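Local coordinates for protein beta sliding clamp (Caulobacter crescentus, PDB 5WCE) that probably forms a ring-shaped head-to-tail homodimer around DNA, tethering DNA polymerases and other proteins to it and so making replication processive, at residues Ile144-Lys149 and Ala190-Pro195; Pro204-Pro209 and Leu229-Gln234. All blocks are in the same frame, centred on the assembly; numbering follows the deposited sequence.

Contact 1. Residues Ile144-Lys149 and Ala190-Pro195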
# COMPACT_ATOMS: atom_id res chain seq x y z
N ILE A 144 -21.79 -3.70 13.33
CA ILE A 144 -20.40 -3.36 13.07
C ILE A 144 -19.53 -3.95 14.20
O ILE A 144 -18.52 -4.53 13.90
CB ILE A 144 -20.17 -1.83 12.89
CG1 ILE A 144 -20.62 -1.39 11.49
CG2 ILE A 144 -18.67 -1.47 13.09
CD1 ILE A 144 -20.62 0.14 11.29
N ARG A 145 -19.96 -3.81 15.43
CA ARG A 145 -19.21 -4.35 16.58
C ARG A 145 -19.12 -5.89 16.47
O ARG A 145 -18.04 -6.45 16.61
CB ARG A 145 -19.82 -3.92 17.90
CG ARG A 145 -19.21 -4.57 19.13
CD ARG A 145 -19.89 -4.13 20.41
NE ARG A 145 -19.57 -5.05 21.52
CZ ARG A 145 -20.19 -6.22 21.73
NH1 ARG A 145 -21.14 -6.68 20.89
NH2 ARG A 145 -19.83 -6.99 22.76
N LEU A 146 -20.23 -6.56 16.16
CA LEU A 146 -20.19 -8.01 16.00
C LEU A 146 -19.14 -8.47 15.04
O LEU A 146 -18.41 -9.45 15.31
CB LEU A 146 -21.56 -8.61 15.64
CG LEU A 146 -22.71 -8.56 16.64
CD1 LEU A 146 -23.92 -9.31 16.10
CD2 LEU A 146 -22.35 -9.09 18.04
N ILE A 147 -19.05 -7.76 13.90
CA ILE A 147 -18.10 -8.10 12.89
C ILE A 147 -16.66 -7.71 13.28
O ILE A 147 -15.73 -8.54 13.21
CB ILE A 147 -18.50 -7.48 11.50
CG1 ILE A 147 -19.77 -8.16 11.00
CG2 ILE A 147 -17.39 -7.64 10.50
CD1 ILE A 147 -20.46 -7.39 9.86
N ASP A 148 -16.47 -6.45 13.68
CA ASP A 148 -15.11 -5.98 13.96
C ASP A 148 -14.42 -6.72 15.14
O ASP A 148 -13.21 -6.92 15.12
CB ASP A 148 -15.07 -4.47 14.19
CG ASP A 148 -15.28 -3.65 12.88
OD1 ASP A 148 -15.40 -4.26 11.79
OD2 ASP A 148 -15.38 -2.40 13.00
N LYS A 149 -15.20 -7.13 16.12
CA LYS A 149 -14.70 -7.94 17.24
C LYS A 149 -14.28 -9.36 16.88
O LYS A 149 -13.58 -9.99 17.66
CB LYS A 149 -15.72 -7.99 18.37
CG LYS A 149 -16.07 -6.65 19.01
CD LYS A 149 -15.00 -6.18 19.97
CE LYS A 149 -15.49 -4.99 20.75
NZ LYS A 149 -14.35 -4.35 21.46
N ALA A 190 -12.81 -16.24 18.22
CA ALA A 190 -13.37 -14.96 18.64
C ALA A 190 -14.87 -15.05 18.72
O ALA A 190 -15.50 -15.67 17.84
CB ALA A 190 -12.97 -13.86 17.70
N LEU A 191 -15.43 -14.48 19.78
CA LEU A 191 -16.85 -14.51 20.03
C LEU A 191 -17.29 -13.10 20.43
O LEU A 191 -16.63 -12.44 21.26
CB LEU A 191 -17.16 -15.54 21.12
CG LEU A 191 -18.62 -15.69 21.60
CD1 LEU A 191 -18.84 -17.04 22.26
CD2 LEU A 191 -19.12 -14.59 22.52
N ALA A 192 -18.40 -12.63 19.83
CA ALA A 192 -19.01 -11.37 20.22
C ALA A 192 -20.51 -11.51 20.17
O ALA A 192 -21.06 -12.23 19.32
CB ALA A 192 -18.53 -10.24 19.36
N GLU A 193 -21.20 -10.86 21.10
CA GLU A 193 -22.64 -10.98 21.15
C GLU A 193 -23.30 -9.70 21.63
O GLU A 193 -22.65 -8.82 22.20
CB GLU A 193 -23.04 -12.17 22.01
CG GLU A 193 -22.78 -11.96 23.51
CD GLU A 193 -22.78 -13.20 24.34
OE1 GLU A 193 -23.08 -14.28 23.79
OE2 GLU A 193 -22.49 -13.06 25.57
N MET A 194 -24.60 -9.63 21.35
CA MET A 194 -25.46 -8.50 21.73
C MET A 194 -26.82 -9.04 22.12
O MET A 194 -27.14 -10.17 21.77
CB MET A 194 -25.62 -7.54 20.56
CG MET A 194 -26.32 -8.19 19.31
SD MET A 194 -26.47 -7.10 17.88
CE MET A 194 -27.78 -6.07 18.54
N PRO A 195 -27.63 -8.23 22.84
CA PRO A 195 -29.02 -8.64 23.05
C PRO A 195 -29.70 -8.85 21.70
O PRO A 195 -29.54 -8.04 20.80
CB PRO A 195 -29.66 -7.47 23.82
CG PRO A 195 -28.50 -6.70 24.39
CD PRO A 195 -27.33 -6.93 23.47

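Contact 2. Residues Pro204-Pro209 and Leu229-Gln234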
# COMPACT_ATOMS: atom_id res chain seq x y z
N PRO A 204 -32.27 -19.47 12.22
CA PRO A 204 -31.34 -20.61 12.13
C PRO A 204 -29.89 -20.10 12.13
O PRO A 204 -29.62 -19.02 11.59
CB PRO A 204 -31.70 -21.28 10.81
CG PRO A 204 -32.20 -20.16 9.94
CD PRO A 204 -32.89 -19.18 10.92
N GLY A 205 -28.99 -20.84 12.78
CA GLY A 205 -27.55 -20.55 12.73
C GLY A 205 -27.01 -20.63 11.31
O GLY A 205 -27.24 -21.62 10.64
N VAL A 206 -26.32 -19.61 10.84
CA VAL A 206 -25.71 -19.67 9.51
C VAL A 206 -24.24 -19.28 9.50
O VAL A 206 -23.82 -18.38 10.25
CB VAL A 206 -26.43 -18.77 8.47
CG1 VAL A 206 -27.85 -19.28 8.18
CG2 VAL A 206 -26.49 -17.33 8.92
N ILE A 207 -23.50 -19.88 8.56
CA ILE A 207 -22.10 -19.56 8.40
C ILE A 207 -22.03 -18.61 7.22
O ILE A 207 -22.23 -19.03 6.08
CB ILE A 207 -21.22 -20.81 8.17
CG1 ILE A 207 -21.46 -21.84 9.24
CG2 ILE A 207 -19.76 -20.38 8.10
CD1 ILE A 207 -20.96 -23.25 8.87
N VAL A 208 -21.78 -17.34 7.53
CA VAL A 208 -21.73 -16.28 6.52
C VAL A 208 -20.31 -16.24 5.93
O VAL A 208 -19.34 -16.04 6.68
CB VAL A 208 -22.15 -14.92 7.09
CG1 VAL A 208 -22.25 -13.90 5.94
CG2 VAL A 208 -23.43 -15.01 7.90
N PRO A 209 -20.17 -16.43 4.60
CA PRO A 209 -18.82 -16.46 4.00
C PRO A 209 -17.95 -15.24 4.31
O PRO A 209 -18.45 -14.11 4.42
CB PRO A 209 -19.10 -16.56 2.48
CG PRO A 209 -20.41 -17.25 2.41
CD PRO A 209 -21.21 -16.68 3.58
N LEU A 229 -31.75 -7.52 8.23
CA LEU A 229 -31.17 -8.82 8.05
C LEU A 229 -32.29 -9.81 7.77
O LEU A 229 -33.38 -9.81 8.42
CB LEU A 229 -30.38 -9.21 9.30
CG LEU A 229 -29.74 -10.59 9.34
CD1 LEU A 229 -28.62 -10.73 8.33
CD2 LEU A 229 -29.16 -10.81 10.73
N GLN A 230 -32.05 -10.68 6.79
CA GLN A 230 -32.90 -11.81 6.54
C GLN A 230 -32.06 -13.05 6.47
O GLN A 230 -30.91 -13.02 5.99
CB GLN A 230 -33.72 -11.64 5.26
CG GLN A 230 -34.67 -10.46 5.29
CD GLN A 230 -35.21 -10.14 3.91
OE1 GLN A 230 -34.54 -9.50 3.10
NE2 GLN A 230 -36.42 -10.58 3.65
N VAL A 231 -32.64 -14.14 6.95
CA VAL A 231 -31.90 -15.38 7.04
C VAL A 231 -32.79 -16.56 6.66
O VAL A 231 -33.98 -16.57 6.94
CB VAL A 231 -31.39 -15.60 8.47
CG1 VAL A 231 -30.60 -16.89 8.56
CG2 VAL A 231 -30.53 -14.44 8.92
N SER A 232 -32.20 -17.53 5.99
CA SER A 232 -32.74 -18.88 5.85
C SER A 232 -31.54 -19.82 6.02
O SER A 232 -30.38 -19.35 6.05
CB SER A 232 -33.30 -19.08 4.46
OG SER A 232 -32.25 -19.16 3.50
N PRO A 233 -31.77 -21.14 6.05
CA PRO A 233 -30.59 -22.04 6.11
C PRO A 233 -29.72 -22.03 4.81
O PRO A 233 -28.63 -22.54 4.84
CB PRO A 233 -31.22 -23.44 6.33
CG PRO A 233 -32.62 -23.17 6.82
CD PRO A 233 -33.04 -21.90 6.14
N GLN A 234 -30.21 -21.45 3.72
CA GLN A 234 -29.46 -21.38 2.48
C GLN A 234 -28.95 -20.00 2.12
O GLN A 234 -28.07 -19.88 1.26
CB GLN A 234 -30.33 -21.90 1.32
CG GLN A 234 -30.77 -23.34 1.47
CD GLN A 234 -31.99 -23.55 2.38
OE1 GLN A 234 -32.83 -22.65 2.54
NE2 GLN A 234 -32.08 -24.73 2.97

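Contact 1. Residues Ile144-Lys149 and Ala190-Pro195
The guanidinium of Arg145 meets the strand at its edge, where the carbonyl oxygen of Glu193 sits near the plane of the group; Val370 of strand 370-374 also touches the arginine. Arg145 NH1 lies 2.9 Å from Glu193 O and gives a fairly straight bond (N-H...O 153°), while NH2 adds a weak second bond to that oxygen. The donor approaches from above the carbonyl plane, not along a lone pair. With CG anti to the backbone N (chi1 173°) and the chain extended to NE, Arg145 can span the gap from helix 140-148 to strand 188-195. A leucine in its place would probably leave Glu193 O without this grip and Asp367, which pairs with NH2, without its ionic mate.

Beside this polar link the packing is apolar. Here a central-domain helix packs on the antiparallel sheet that continues into the C-terminal domain through strand 370-374. The short helix and strand axes run nearly antiparallel, 7.7 Å apart at closest approach. Leu146 splits its branches: CD2 reaches Glu193 CA at 3.7 Å, and CD1 reaches Met194 SD at 3.8 Å, the two side chains nearly perpendicular. The backbones come nearest at Leu146 CA and Ala192 CA, 5.5 Å apart. A small residue suits this place: Ala192 CB, pointing toward the helix, already lies 3.7 Å from Lys149 CB. Glu193 points its carboxylate to the other side of the sheet, where Arg180 pairs with it. The chemistry implies an apolar helix-on-sheet interface edged by an arginine that bonds to the Glu193 carbonyl and forms a salt bridge with Asp367 outside the two segments.

Contact 2. Residues Pro204-Pro209 and Leu229-Gln234
Val206 and Val231 form the tight centre of this contact, their CG1 methyls 3.7 Å apart as the side chains lie alongside one another, pointing opposite ways. Val206 CG1 is also pressed against the backbone, 3.3 Å from Ser232 O, a close approach for a methyl and an oxygen. Val231 holds its CG1 anti to the backbone N (chi1 -179°), which aims that methyl at three neighbours at once: Val206 CG1, the Pro204 carbonyl oxygen at 3.8 Å and Pro204 CG at 3.9 Å. Valine suits the place: branched at CB, it presents a methyl close to the backbone, and the neighbours on CG1 restrict its rotation. Val249 covers Val206 further.

The segments lie in the central domain but in different sheets, each continued into a neighbouring domain: 206-209 is an end strand of the one shared with the C-terminal domain, 226-231 lies within the one shared with the N-terminal domain. Helix 210-220 lies between them in the chain, and the valines meet across the divide without backbone pairing. Beyond Val231 the chain leaves its strand through an ST turn, in which Ser232 OG accepts from Gln234 N at 3.1 Å; serine fits here because its short hydroxyl can fold back onto the chain.

Toward solvent the fit is slacker. Pro204 CG lies 4.0 Å from Pro233 N, within the turn, and the two rings come no closer than 4.3 Å, between Pro204 CG and Pro233 CD. Both prolines are stiff and lack a backbone N-H to satisfy, which suits loop positions at a border, and Pro233 itself is exposed.

Both contacts lie in the central domain, are largely buried and reach the same antiparallel sheet, but at different places. Contact 1 packs a helix on strand 188-195, an inner strand next to 370-374; contact 2 reaches strand 206-209, at the sheet's outer border, and joins it to the neighbouring sheet. Their centres are 16 Å apart and their nearest atoms about 8 Å, so they do not touch. Helix 210-220, which follows strand 206-209, bears on Ile144 and Ile147 of the contact 1 helix, giving an indirect connection. To apolar packing contact 1 adds an arginine-to-carbonyl hydrogen bond, with salt bridges to outside partners, whereas contact 2 is purely van der Waals and alone reaches an exposed residue, Pro233.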